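Local coordinates for translation initiation factor eif-2b-like protein (Chaetomium thermophilum, PDB 4ZEO) that forms the delta subunit of eIF2B, the GDP-GTP exchange factor of eIF2, and so probably takes part in initiating protein synthesis, at residues A[395-400]-A[437-442]; A[298-303]-A[326-331]; A[183-188]-A[228-233]; A[198-203]-A[248-253]. All blocks are in the same frame, centred on the assembly; numbering follows the deposited sequence.

Contact 1: A[395-400]-A[437-442]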
loop_
_atom_site.group_PDB
_atom_site.type_symbol
_atom_site.label_atom_id
_atom_site.label_comp_id
_atom_site.label_asym_id
_atom_site.label_seq_id
_atom_site.Cartn_x
_atom_site.Cartn_y
_atom_site.Cartn_z
ATOM N N ILE A 395 1.530 -7.688 -0.727
ATOM C CA ILE A 395 2.115 -7.237 -2.007
ATOM C C ILE A 395 3.181 -6.124 -1.789
ATOM O O ILE A 395 4.026 -5.882 -2.639
ATOM C CB ILE A 395 0.988 -6.731 -2.982
ATOM C CG1 ILE A 395 1.471 -6.618 -4.427
ATOM C CG2 ILE A 395 0.410 -5.384 -2.535
ATOM C CD1 ILE A 395 1.510 -7.892 -5.186
ATOM N N ASN A 396 3.123 -5.476 -0.629
ATOM C CA ASN A 396 4.072 -4.444 -0.236
ATOM C C ASN A 396 5.373 -5.022 0.372
ATOM O O ASN A 396 6.319 -4.283 0.608
ATOM C CB ASN A 396 3.417 -3.475 0.764
ATOM C CG ASN A 396 2.384 -2.548 0.116
ATOM O OD1 ASN A 396 2.626 -1.980 -0.945
ATOM N ND2 ASN A 396 1.228 -2.412 0.745
ATOM N N PHE A 397 5.395 -6.321 0.661
ATOM C CA PHE A 397 6.598 -6.973 1.179
ATOM C C PHE A 397 7.642 -7.186 0.110
ATOM O O PHE A 397 7.330 -7.451 -1.054
ATOM C CB PHE A 397 6.278 -8.331 1.808
ATOM C CG PHE A 397 5.635 -8.243 3.159
ATOM C CD1 PHE A 397 4.433 -7.572 3.318
ATOM C CD2 PHE A 397 6.187 -8.888 4.250
ATOM C CE1 PHE A 397 3.816 -7.496 4.550
ATOM C CE2 PHE A 397 5.579 -8.830 5.491
ATOM C CZ PHE A 397 4.384 -8.129 5.642
ATOM N N ASP A 398 8.894 -7.056 0.507
ATOM C CA ASP A 398 9.987 -7.424 -0.364
ATOM C C ASP A 398 10.175 -8.917 -0.166
ATOM O O ASP A 398 10.697 -9.344 0.845
ATOM C CB ASP A 398 11.254 -6.651 -0.016
ATOM C CG ASP A 398 12.373 -6.888 -1.003
ATOM O OD1 ASP A 398 13.547 -6.736 -0.618
ATOM O OD2 ASP A 398 12.076 -7.215 -2.169
ATOM N N ARG A 399 9.694 -9.724 -1.095
ATOM C CA ARG A 399 9.777 -11.167 -0.917
ATOM C C ARG A 399 11.075 -11.681 -1.519
ATOM O O ARG A 399 11.619 -12.694 -1.071
ATOM C CB ARG A 399 8.568 -11.863 -1.543
ATOM C CG ARG A 399 7.310 -11.036 -1.455
ATOM C CD ARG A 399 6.101 -11.797 -1.931
ATOM N NE ARG A 399 4.997 -10.891 -2.237
ATOM C CZ ARG A 399 4.442 -10.792 -3.441
ATOM N NH1 ARG A 399 3.454 -9.939 -3.646
ATOM N NH2 ARG A 399 4.866 -11.552 -4.440
ATOM N N GLU A 400 11.569 -10.960 -2.523
ATOM C CA GLU A 400 12.833 -11.281 -3.185
ATOM C C GLU A 400 13.979 -10.350 -2.764
ATOM O O GLU A 400 14.091 -9.239 -3.293
ATOM C CB GLU A 400 12.663 -11.207 -4.701
ATOM C CG GLU A 400 12.049 -12.438 -5.350
ATOM C CD GLU A 400 12.922 -12.972 -6.478
ATOM O OE1 GLU A 400 13.354 -12.155 -7.336
ATOM O OE2 GLU A 400 13.195 -14.204 -6.518
ATOM N N VAL A 437 2.803 -7.577 12.607
ATOM C CA VAL A 437 2.246 -7.063 11.368
ATOM C C VAL A 437 0.964 -7.819 10.993
ATOM O O VAL A 437 0.952 -9.044 10.955
ATOM C CB VAL A 437 3.238 -7.213 10.202
ATOM C CG1 VAL A 437 2.659 -6.570 8.917
ATOM C CG2 VAL A 437 4.547 -6.566 10.556
ATOM N N ILE A 438 -0.103 -7.097 10.692
ATOM C CA ILE A 438 -1.311 -7.752 10.216
ATOM C C ILE A 438 -1.444 -7.565 8.689
ATOM O O ILE A 438 -1.493 -6.440 8.200
ATOM C CB ILE A 438 -2.562 -7.195 10.901
ATOM C CG1 ILE A 438 -2.518 -7.446 12.402
ATOM C CG2 ILE A 438 -3.831 -7.813 10.306
ATOM C CD1 ILE A 438 -3.732 -6.858 13.128
ATOM N N THR A 439 -1.558 -8.677 7.957
ATOM C CA THR A 439 -1.708 -8.666 6.507
ATOM C C THR A 439 -3.058 -9.281 6.167
ATOM O O THR A 439 -3.840 -9.587 7.063
ATOM C CB THR A 439 -0.595 -9.447 5.754
ATOM O OG1 THR A 439 -0.795 -10.860 5.907
ATOM C CG2 THR A 439 0.807 -9.053 6.231
ATOM N N GLU A 440 -3.375 -9.358 4.877
ATOM C CA GLU A 440 -4.608 -9.983 4.433
ATOM C C GLU A 440 -4.574 -11.531 4.586
ATOM O O GLU A 440 -5.597 -12.198 4.382
ATOM C CB GLU A 440 -4.919 -9.581 2.983
ATOM C CG GLU A 440 -4.087 -10.271 1.901
ATOM C CD GLU A 440 -2.843 -9.517 1.501
ATOM O OE1 GLU A 440 -2.315 -8.743 2.318
ATOM O OE2 GLU A 440 -2.392 -9.688 0.346
ATOM N N ILE A 441 -3.404 -12.106 4.892
ATOM C CA ILE A 441 -3.299 -13.553 5.049
ATOM C C ILE A 441 -4.013 -14.025 6.318
ATOM O O ILE A 441 -3.721 -13.552 7.390
ATOM C CB ILE A 441 -1.859 -14.045 5.086
ATOM C CG1 ILE A 441 -1.099 -13.581 3.847
ATOM C CG2 ILE A 441 -1.835 -15.575 5.216
ATOM C CD1 ILE A 441 -1.788 -13.916 2.559
ATOM N N GLU A 442 -5.014 -14.885 6.170
ATOM C CA GLU A 442 -5.749 -15.416 7.315
ATOM C C GLU A 442 -5.368 -16.825 7.742
ATOM O O GLU A 442 -5.453 -17.160 8.920
ATOM C CB GLU A 442 -7.256 -15.362 7.033
ATOM C CG GLU A 442 -7.805 -13.938 7.050
ATOM C CD GLU A 442 -9.282 -13.855 6.728
ATOM O OE1 GLU A 442 -10.061 -13.563 7.672
ATOM O OE2 GLU A 442 -9.665 -14.107 5.567
HETATM O O HOH W 1 -1.605 -7.759 -1.011
#

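Contact 2: A[298-303]-A[326-331]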
loop_
_atom_site.group_PDB
_atom_site.type_symbol
_atom_site.label_atom_id
_atom_site.label_comp_id
_atom_site.label_asym_id
_atom_site.label_seq_id
_atom_site.Cartn_x
_atom_site.Cartn_y
_atom_site.Cartn_z
ATOM N N THR A 298 -9.601 0.622 9.672
ATOM C CA THR A 298 -9.669 -0.191 10.879
ATOM C C THR A 298 -10.447 0.508 11.974
ATOM O O THR A 298 -11.353 -0.081 12.582
ATOM C CB THR A 298 -8.287 -0.523 11.403
ATOM O OG1 THR A 298 -7.604 -1.334 10.439
ATOM C CG2 THR A 298 -8.400 -1.267 12.717
ATOM N N LEU A 299 -10.108 1.781 12.191
ATOM C CA LEU A 299 -10.761 2.594 13.212
ATOM C C LEU A 299 -12.236 2.787 12.874
ATOM O O LEU A 299 -13.090 2.697 13.746
ATOM C CB LEU A 299 -10.034 3.941 13.376
ATOM C CG LEU A 299 -8.585 3.796 13.896
ATOM C CD1 LEU A 299 -7.842 5.143 14.043
ATOM C CD2 LEU A 299 -8.561 3.038 15.236
ATOM N N LEU A 300 -12.545 3.035 11.607
ATOM C CA LEU A 300 -13.952 3.170 11.207
ATOM C C LEU A 300 -14.695 1.843 11.399
ATOM O O LEU A 300 -15.844 1.825 11.819
ATOM C CB LEU A 300 -14.072 3.675 9.758
ATOM C CG LEU A 300 -13.571 5.124 9.579
ATOM C CD1 LEU A 300 -13.598 5.599 8.117
ATOM C CD2 LEU A 300 -14.309 6.104 10.485
ATOM N N ARG A 301 -14.022 0.733 11.137
ATOM C CA ARG A 301 -14.642 -0.576 11.312
ATOM C C ARG A 301 -14.987 -0.862 12.784
ATOM O O ARG A 301 -16.106 -1.290 13.097
ATOM C CB ARG A 301 -13.716 -1.666 10.746
ATOM C CG ARG A 301 -14.189 -3.086 10.960
ATOM C CD ARG A 301 -15.273 -3.463 10.001
ATOM N NE ARG A 301 -15.759 -4.793 10.331
ATOM C CZ ARG A 301 -16.636 -5.497 9.613
ATOM N NH1 ARG A 301 -17.154 -5.017 8.487
ATOM N NH2 ARG A 301 -16.987 -6.698 10.038
ATOM N N ALA A 302 -14.045 -0.584 13.688
ATOM C CA ALA A 302 -14.254 -0.842 15.113
ATOM C C ALA A 302 -15.414 -0.029 15.636
ATOM O O ALA A 302 -16.253 -0.535 16.397
ATOM C CB ALA A 302 -12.999 -0.533 15.902
ATOM N N ARG A 303 -15.491 1.216 15.181
ATOM C CA ARG A 303 -16.590 2.095 15.565
ATOM C C ARG A 303 -17.926 1.569 15.037
ATOM O O ARG A 303 -18.918 1.562 15.760
ATOM C CB ARG A 303 -16.354 3.514 15.050
ATOM C CG ARG A 303 -17.411 4.511 15.493
ATOM C CD ARG A 303 -17.316 4.725 16.990
ATOM N NE ARG A 303 -18.457 5.457 17.512
ATOM C CZ ARG A 303 -19.193 5.036 18.532
ATOM N NH1 ARG A 303 -18.896 3.881 19.120
ATOM N NH2 ARG A 303 -20.220 5.761 18.959
ATOM N N ALA A 326 -8.249 13.085 11.767
ATOM C CA ALA A 326 -8.949 13.440 13.002
ATOM C C ALA A 326 -10.350 13.937 12.687
ATOM O O ALA A 326 -11.294 13.679 13.435
ATOM C CB ALA A 326 -8.169 14.502 13.800
ATOM N N LYS A 327 -10.467 14.672 11.585
ATOM C CA LYS A 327 -11.761 15.164 11.119
ATOM C C LYS A 327 -12.711 14.013 10.842
ATOM O O LYS A 327 -13.827 13.989 11.355
ATOM C CB LYS A 327 -11.610 16.003 9.843
ATOM C CG LYS A 327 -11.590 17.510 10.048
ATOM C CD LYS A 327 -11.659 18.257 8.710
ATOM C CE LYS A 327 -11.398 19.747 8.890
ATOM N NZ LYS A 327 -9.936 20.020 9.029
ATOM N N VAL A 328 -12.258 13.058 10.031
ATOM C CA VAL A 328 -13.078 11.920 9.631
ATOM C C VAL A 328 -13.504 11.074 10.837
ATOM O O VAL A 328 -14.675 10.718 10.967
ATOM C CB VAL A 328 -12.324 11.032 8.603
ATOM C CG1 VAL A 328 -13.053 9.716 8.374
ATOM C CG2 VAL A 328 -12.125 11.776 7.287
ATOM N N LEU A 329 -12.563 10.804 11.741
ATOM C CA LEU A 329 -12.833 9.959 12.904
ATOM C C LEU A 329 -13.848 10.624 13.823
ATOM O O LEU A 329 -14.758 9.972 14.335
ATOM C CB LEU A 329 -11.538 9.667 13.675
ATOM C CG LEU A 329 -10.432 8.882 12.957
ATOM C CD1 LEU A 329 -9.209 8.653 13.856
ATOM C CD2 LEU A 329 -10.980 7.554 12.423
ATOM N N ARG A 330 -13.705 11.933 13.998
ATOM C CA ARG A 330 -14.625 12.708 14.821
ATOM C C ARG A 330 -16.038 12.670 14.251
ATOM O O ARG A 330 -17.004 12.517 14.992
ATOM C CB ARG A 330 -14.146 14.155 14.936
ATOM C CG ARG A 330 -13.361 14.468 16.197
ATOM C CD ARG A 330 -12.519 15.730 16.023
ATOM N NE ARG A 330 -11.468 15.824 17.031
ATOM C CZ ARG A 330 -10.423 16.641 16.958
ATOM N NH1 ARG A 330 -10.265 17.434 15.910
ATOM N NH2 ARG A 330 -9.525 16.649 17.930
ATOM N N HIS A 331 -16.144 12.777 12.930
ATOM C CA HIS A 331 -17.422 12.707 12.214
ATOM C C HIS A 331 -18.082 11.344 12.440
ATOM O O HIS A 331 -19.305 11.237 12.466
ATOM C CB HIS A 331 -17.199 12.960 10.717
ATOM C CG HIS A 331 -18.457 13.035 9.909
ATOM N ND1 HIS A 331 -19.526 13.837 10.252
ATOM C CD2 HIS A 331 -18.815 12.398 8.766
ATOM C CE1 HIS A 331 -20.487 13.694 9.354
ATOM N NE2 HIS A 331 -20.080 12.827 8.444
#

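Contact 3: A[183-188]-A[228-233]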
loop_
_atom_site.group_PDB
_atom_site.type_symbol
_atom_site.label_atom_id
_atom_site.label_comp_id
_atom_site.label_asym_id
_atom_site.label_seq_id
_atom_site.Cartn_x
_atom_site.Cartn_y
_atom_site.Cartn_z
ATOM N N LEU A 183 -4.627 -1.378 -13.803
ATOM C CA LEU A 183 -5.711 -0.996 -14.701
ATOM C C LEU A 183 -5.204 -0.455 -16.040
ATOM O O LEU A 183 -5.790 -0.735 -17.077
ATOM C CB LEU A 183 -6.615 0.042 -14.044
ATOM C CG LEU A 183 -7.476 -0.454 -12.888
ATOM C CD1 LEU A 183 -8.230 0.709 -12.273
ATOM C CD2 LEU A 183 -8.421 -1.562 -13.336
ATOM N N ALA A 184 -4.129 0.321 -16.024
ATOM C CA ALA A 184 -3.555 0.809 -17.271
ATOM C C ALA A 184 -3.014 -0.364 -18.089
ATOM O O ALA A 184 -3.216 -0.437 -19.320
ATOM C CB ALA A 184 -2.460 1.828 -17.006
ATOM N N PHE A 185 -2.331 -1.277 -17.401
ATOM C CA PHE A 185 -1.808 -2.491 -18.035
ATOM C C PHE A 185 -2.957 -3.330 -18.618
ATOM O O PHE A 185 -2.829 -3.997 -19.643
ATOM C CB PHE A 185 -1.026 -3.351 -17.036
ATOM C CG PHE A 185 0.345 -2.835 -16.733
ATOM C CD1 PHE A 185 0.837 -1.694 -17.359
ATOM C CD2 PHE A 185 1.183 -3.535 -15.874
ATOM C CE1 PHE A 185 2.132 -1.243 -17.090
ATOM C CE2 PHE A 185 2.479 -3.084 -15.611
ATOM C CZ PHE A 185 2.945 -1.945 -16.214
ATOM N N ARG A 186 -4.087 -3.301 -17.936
ATOM C CA ARG A 186 -5.240 -4.023 -18.396
ATOM C C ARG A 186 -5.639 -3.496 -19.781
ATOM O O ARG A 186 -5.922 -4.267 -20.706
ATOM C CB ARG A 186 -6.365 -3.883 -17.377
ATOM C CG ARG A 186 -7.383 -4.980 -17.428
ATOM C CD ARG A 186 -8.543 -4.701 -16.507
ATOM N NE ARG A 186 -9.491 -5.799 -16.548
ATOM C CZ ARG A 186 -10.428 -5.900 -17.482
ATOM N NH1 ARG A 186 -10.511 -4.967 -18.423
ATOM N NH2 ARG A 186 -11.278 -6.919 -17.478
ATOM N N LYS A 187 -5.621 -2.175 -19.919
ATOM C CA LYS A 187 -5.947 -1.522 -21.176
ATOM C C LYS A 187 -4.888 -1.832 -22.257
ATOM O O LYS A 187 -5.212 -2.027 -23.428
ATOM C CB LYS A 187 -6.064 -0.018 -20.951
ATOM C CG LYS A 187 -7.351 0.422 -20.283
ATOM C CD LYS A 187 -7.412 1.934 -20.200
ATOM C CE LYS A 187 -8.473 2.437 -19.226
ATOM N NZ LYS A 187 -9.862 2.405 -19.773
ATOM N N VAL A 188 -3.624 -1.901 -21.848
ATOM C CA VAL A 188 -2.523 -2.217 -22.760
ATOM C C VAL A 188 -2.732 -3.594 -23.391
ATOM O O VAL A 188 -2.596 -3.755 -24.603
ATOM C CB VAL A 188 -1.167 -2.168 -22.029
ATOM C CG1 VAL A 188 -0.050 -2.702 -22.907
ATOM C CG2 VAL A 188 -0.870 -0.761 -21.564
ATOM N N ASN A 228 6.515 -6.280 -7.459
ATOM C CA ASN A 228 5.975 -7.629 -7.247
ATOM C C ASN A 228 4.925 -8.008 -8.285
ATOM O O ASN A 228 4.950 -9.104 -8.835
ATOM C CB ASN A 228 5.391 -7.764 -5.835
ATOM C CG ASN A 228 6.465 -7.886 -4.773
ATOM O OD1 ASN A 228 7.495 -8.510 -5.011
ATOM N ND2 ASN A 228 6.233 -7.293 -3.591
ATOM N N ALA A 229 4.003 -7.092 -8.561
ATOM C CA ALA A 229 2.958 -7.387 -9.525
ATOM C C ALA A 229 3.542 -7.677 -10.917
ATOM O O ALA A 229 3.068 -8.575 -11.618
ATOM C CB ALA A 229 1.967 -6.243 -9.588
ATOM N N ILE A 230 4.560 -6.904 -11.299
ATOM C CA ILE A 230 5.242 -7.030 -12.582
ATOM C C ILE A 230 5.936 -8.379 -12.702
ATOM O O ILE A 230 5.862 -9.040 -13.747
ATOM C CB ILE A 230 6.250 -5.864 -12.777
ATOM C CG1 ILE A 230 5.499 -4.577 -13.122
ATOM C CG2 ILE A 230 7.268 -6.154 -13.883
ATOM C CD1 ILE A 230 6.365 -3.336 -13.166
ATOM N N ARG A 231 6.602 -8.801 -11.631
ATOM C CA ARG A 231 7.248 -10.113 -11.630
ATOM C C ARG A 231 6.199 -11.206 -11.805
ATOM O O ARG A 231 6.406 -12.132 -12.594
ATOM C CB ARG A 231 8.060 -10.328 -10.350
ATOM C CG ARG A 231 8.585 -11.749 -10.159
ATOM C CD ARG A 231 9.349 -11.869 -8.855
ATOM N NE ARG A 231 8.612 -11.204 -7.778
ATOM C CZ ARG A 231 7.597 -11.746 -7.102
ATOM N NH1 ARG A 231 6.992 -11.040 -6.159
ATOM N NH2 ARG A 231 7.186 -12.986 -7.362
ATOM N N LEU A 232 5.068 -11.082 -11.103
ATOM C CA LEU A 232 3.973 -12.057 -11.236
ATOM C C LEU A 232 3.356 -12.077 -12.633
ATOM O O LEU A 232 3.123 -13.151 -13.194
ATOM C CB LEU A 232 2.889 -11.793 -10.197
ATOM C CG LEU A 232 3.270 -12.070 -8.742
ATOM C CD1 LEU A 232 2.232 -11.521 -7.764
ATOM C CD2 LEU A 232 3.454 -13.562 -8.538
ATOM N N LEU A 233 3.134 -10.900 -13.209
ATOM C CA LEU A 233 2.574 -10.802 -14.554
ATOM C C LEU A 233 3.495 -11.408 -15.597
ATOM O O LEU A 233 3.048 -12.140 -16.487
ATOM C CB LEU A 233 2.290 -9.334 -14.928
ATOM C CG LEU A 233 1.841 -9.044 -16.372
ATOM C CD1 LEU A 233 0.562 -9.778 -16.731
ATOM C CD2 LEU A 233 1.641 -7.555 -16.582
#

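Contact 4: A[198-203]-A[248-253]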
loop_
_atom_site.group_PDB
_atom_site.type_symbol
_atom_site.label_atom_id
_atom_site.label_comp_id
_atom_site.label_asym_id
_atom_site.label_seq_id
_atom_site.Cartn_x
_atom_site.Cartn_y
_atom_site.Cartn_z
ATOM N N ASN A 198 4.305 -13.903 -35.212
ATOM C CA ASN A 198 4.861 -13.796 -33.872
ATOM C C ASN A 198 3.853 -14.271 -32.823
ATOM O O ASN A 198 2.696 -14.507 -33.135
ATOM C CB ASN A 198 5.312 -12.352 -33.624
ATOM C CG ASN A 198 6.451 -12.246 -32.608
ATOM O OD1 ASN A 198 6.544 -13.035 -31.665
ATOM N ND2 ASN A 198 7.346 -11.287 -32.829
ATOM N N SER A 199 4.305 -14.488 -31.599
ATOM C CA SER A 199 3.406 -14.875 -30.527
ATOM C C SER A 199 3.531 -13.891 -29.376
ATOM O O SER A 199 4.575 -13.273 -29.187
ATOM C CB SER A 199 3.697 -16.285 -30.036
ATOM O OG SER A 199 4.902 -16.309 -29.300
ATOM N N LEU A 200 2.460 -13.750 -28.608
ATOM C CA LEU A 200 2.471 -12.877 -27.454
ATOM C C LEU A 200 3.552 -13.334 -26.481
ATOM O O LEU A 200 4.250 -12.509 -25.890
ATOM C CB LEU A 200 1.094 -12.889 -26.776
ATOM C CG LEU A 200 0.854 -12.260 -25.394
ATOM C CD1 LEU A 200 -0.602 -11.810 -25.292
ATOM C CD2 LEU A 200 1.200 -13.189 -24.235
ATOM N N SER A 201 3.705 -14.655 -26.354
ATOM C CA SER A 201 4.660 -15.272 -25.424
ATOM C C SER A 201 6.088 -14.821 -25.681
ATOM O O SER A 201 6.923 -14.883 -24.798
ATOM C CB SER A 201 4.596 -16.803 -25.481
ATOM O OG SER A 201 4.986 -17.297 -26.742
ATOM N N ARG A 202 6.386 -14.491 -26.927
ATOM C CA ARG A 202 7.708 -14.019 -27.330
ATOM C C ARG A 202 7.815 -12.484 -27.514
ATOM O O ARG A 202 8.886 -11.913 -27.318
ATOM C CB ARG A 202 8.143 -14.781 -28.593
ATOM C CG ARG A 202 8.501 -16.252 -28.268
ATOM C CD ARG A 202 9.410 -16.925 -29.311
ATOM N NE ARG A 202 9.291 -18.389 -29.260
ATOM C CZ ARG A 202 9.968 -19.241 -30.030
ATOM N NH1 ARG A 202 10.847 -18.796 -30.921
ATOM N NH2 ARG A 202 9.778 -20.549 -29.899
ATOM N N HIS A 203 6.772 -11.861 -28.060
ATOM C CA HIS A 203 6.751 -10.422 -28.386
ATOM C C HIS A 203 6.363 -9.449 -27.251
ATOM O O HIS A 203 6.940 -8.367 -27.106
ATOM C CB HIS A 203 5.810 -10.194 -29.574
ATOM C CG HIS A 203 5.747 -8.773 -30.036
ATOM N ND1 HIS A 203 4.706 -7.923 -29.713
ATOM C CD2 HIS A 203 6.588 -8.054 -30.820
ATOM C CE1 HIS A 203 4.924 -6.740 -30.257
ATOM N NE2 HIS A 203 6.055 -6.796 -30.946
ATOM N N GLU A 248 -7.271 -16.061 -26.376
ATOM C CA GLU A 248 -7.291 -16.875 -25.161
ATOM C C GLU A 248 -6.222 -16.450 -24.164
ATOM O O GLU A 248 -6.452 -16.492 -22.959
ATOM C CB GLU A 248 -7.079 -18.362 -25.507
ATOM C CG GLU A 248 -6.651 -19.238 -24.314
ATOM C CD GLU A 248 -6.408 -20.707 -24.672
ATOM O OE1 GLU A 248 -6.993 -21.213 -25.662
ATOM O OE2 GLU A 248 -5.641 -21.370 -23.943
ATOM N N ALA A 249 -5.064 -16.025 -24.664
ATOM C CA ALA A 249 -4.009 -15.487 -23.805
ATOM C C ALA A 249 -4.410 -14.155 -23.197
ATOM O O ALA A 249 -4.210 -13.913 -21.999
ATOM C CB ALA A 249 -2.696 -15.341 -24.570
ATOM N N LYS A 250 -4.978 -13.287 -24.028
ATOM C CA LYS A 250 -5.373 -11.968 -23.556
ATOM C C LYS A 250 -6.438 -12.097 -22.473
ATOM O O LYS A 250 -6.352 -11.454 -21.429
ATOM C CB LYS A 250 -5.881 -11.097 -24.711
ATOM C CG LYS A 250 -4.786 -10.797 -25.717
ATOM C CD LYS A 250 -4.980 -9.522 -26.513
ATOM C CE LYS A 250 -6.370 -9.281 -26.950
ATOM N NZ LYS A 250 -6.412 -7.947 -27.600
ATOM N N GLU A 251 -7.413 -12.973 -22.699
ATOM C CA GLU A 251 -8.498 -13.136 -21.746
ATOM C C GLU A 251 -7.964 -13.673 -20.405
ATOM O O GLU A 251 -8.446 -13.292 -19.341
ATOM C CB GLU A 251 -9.585 -14.033 -22.323
ATOM C CG GLU A 251 -10.917 -13.824 -21.634
ATOM C CD GLU A 251 -11.406 -12.374 -21.749
ATOM O OE1 GLU A 251 -11.241 -11.767 -22.831
ATOM O OE2 GLU A 251 -11.940 -11.836 -20.751
ATOM N N GLY A 252 -6.996 -14.581 -20.471
ATOM C CA GLY A 252 -6.334 -15.107 -19.287
ATOM C C GLY A 252 -5.587 -14.044 -18.484
ATOM O O GLY A 252 -5.591 -14.054 -17.250
ATOM N N LEU A 253 -4.881 -13.161 -19.183
ATOM C CA LEU A 253 -4.160 -12.075 -18.528
ATOM C C LEU A 253 -5.152 -11.095 -17.877
ATOM O O LEU A 253 -4.906 -10.593 -16.789
ATOM C CB LEU A 253 -3.273 -11.349 -19.531
ATOM C CG LEU A 253 -1.976 -12.043 -19.928
ATOM C CD1 LEU A 253 -1.248 -11.203 -20.972
ATOM C CD2 LEU A 253 -1.076 -12.274 -18.717
#

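Contact 1: A[395-400]-A[437-442]
V437 meets F397 where strand 436-438, at one edge of the Rossmann-like parallel sheet, gives way to the C-terminal tail. Its CG1, anti to the backbone N (chi1 -176°), comes up to the edge of the phenyl ring, close to the ring plane, and ends 4.0 Å from F397 CZ. I438 points away from the loop, and its side chain packs on A276 of helix 246-277. T439 then sends CG2 to the same corner of the ring, obliquely, 3.7 Å from F397 CZ and 3.8 Å from F397 CE1. Its OG1 accepts from I441 N at 3.1 Å and 157°, closing an ST turn. With an alanine here, which has neither CG2 nor OG1, F397 would keep only V437 beside CZ among these two segments, and I441 N, left without its acceptor, would probably let the turn loosen. E440 reaches the other segment through a water, which accepts from I395 N at 3.1 Å and donates to E440 OE2; that oxygen is also hydrogen-bonded to T394 OG1.

Contact 2: A[298-303]-A[326-331]
L299, L300 and L329 share one shape: CG lies beside the backbone N, anti to the carbonyl carbon, with chi1 close to -65°, and each chain is extended beyond it. That shape brings the branched end of L329 to both leucines of 298-303. Its CD1 meets L299 CD1 at 3.8 Å, while its CD2 lies 3.9 Å from L299 CB and 4.1 Å from L300 CD2. V328 comes in at roughly a right angle to L300, with V328 CG1 4.2 Å from L300 CD1. Segments 298-303 and 326-331 run almost parallel, their axes 9° apart in direction and 10.5 Å from each other at closest approach. They belong to the helices of consecutive beta-alpha-beta crossovers in the Rossmann-like domain, joining strand 285-289 to 310-314 and 310-314 to 336-338. L299 and L329 both rest on V311 of the shared middle strand. Everything that meets between the two segments is aliphatic carbon, so they fit by shape, with no directional bond between them to fix their spacing.

Contact 3: A[183-188]-A[228-233]
The CD2 and CE2 atoms of the F185 ring make the contact. The CE2 corner faces I230, whose CG1 arrives at the ring edge, near the ring plane, 4.2 Å from F185 CE2. The next ring atom, F185 CD2, lies 4.1 Å from L233 CD2, which approaches obliquely. L233 can reach it because CG stands anti to the backbone N (chi1 173°), about one helical turn on from I230. All three residues are buried, and the spacing is that of ordinary apolar packing.

This is the inside of the helical bundle that precedes the Rossmann-like domain in the eIF2B alpha/beta/delta family, with helix 174-191 packed on helix 224-239. Helix 200-219 packs alongside, where L209 and Q212 touch F185 and I213 touches I230, and from helix 246-277 L253 packs on L233.

Farther out, the start of 228-233 is braced by polar groups. R231 NH1 donates to N228 OD1 at 2.8 Å and 158°; the oxygen lies in the guanidinium plane, whereas the donor sits 44° out of the amide's carbonyl plane. N228 ND2 in turn bonds the backbone oxygens of I395 and F397, tying this helix to the loop after strand 387-391.

Contact 4: A[198-203]-A[248-253]
K250 NZ is gripped by the backbone oxygens of E190 and Y192, with a weak third bond to I189 O, while lower on the same side chain K250 CG lies 4.3 Å from L200 CD1. The ammonium group thus sits among carbonyls at the C-terminal end of helix 174-191, where its positive charge is likely to be favourable.

L200 makes the apolar part of the contact through a single methyl. Turned anti to the backbone N (chi1 169°), its CG carries CD1 across to helix 246-277, where it meets A249 CB at 4.2 Å and, one turn later, L253 CD1 at 4.4 Å. This joins the start of helix 200-219 to an early part of helix 246-277, at the end of the helical bundle remote from the Rossmann-like sheet. V237 of helix 224-239 touches both L200 and L253, so L200, at the start of helix 200-219, packs against two other helices, 224-239 and 246-277.

The turn that presents L200 is itself well bonded. S199 occupies the N-cap position, and its backbone O accepts from R202 N at 3.1 Å and from H203 N at 2.8 Å. S199 OG and S201 OG share a hydrogen bond of 2.7 Å, in which either could be the donor. Before the cap, N198 OD1 takes the N-H of S199 N at 2.7 Å on a lone pair, in the carbonyl plane, though the bond is bent, with an N-H...O angle of 135°.

Overall arrangement
Contacts 3 and 4 are buried in the helical bundle, contact 2 is partly buried against the parallel sheet, and contact 1 lies at the surface between these two parts. Contacts 3 and 4 are neighbours, their centres about 13 Å apart, and touch through L233 and L253. Contacts 1 and 3 touch where the loop meets helix 224-239. Contact 2 lies on the opposite side of the chain's centre from contacts 3 and 4, about 45 Å from contact 4 between centres. Helix 246-277 links all four, supplying a segment to contact 4 and flanking the others. Across their segments, contacts 2, 3 and 4 are all carbon; contact 1 adds a water bridge.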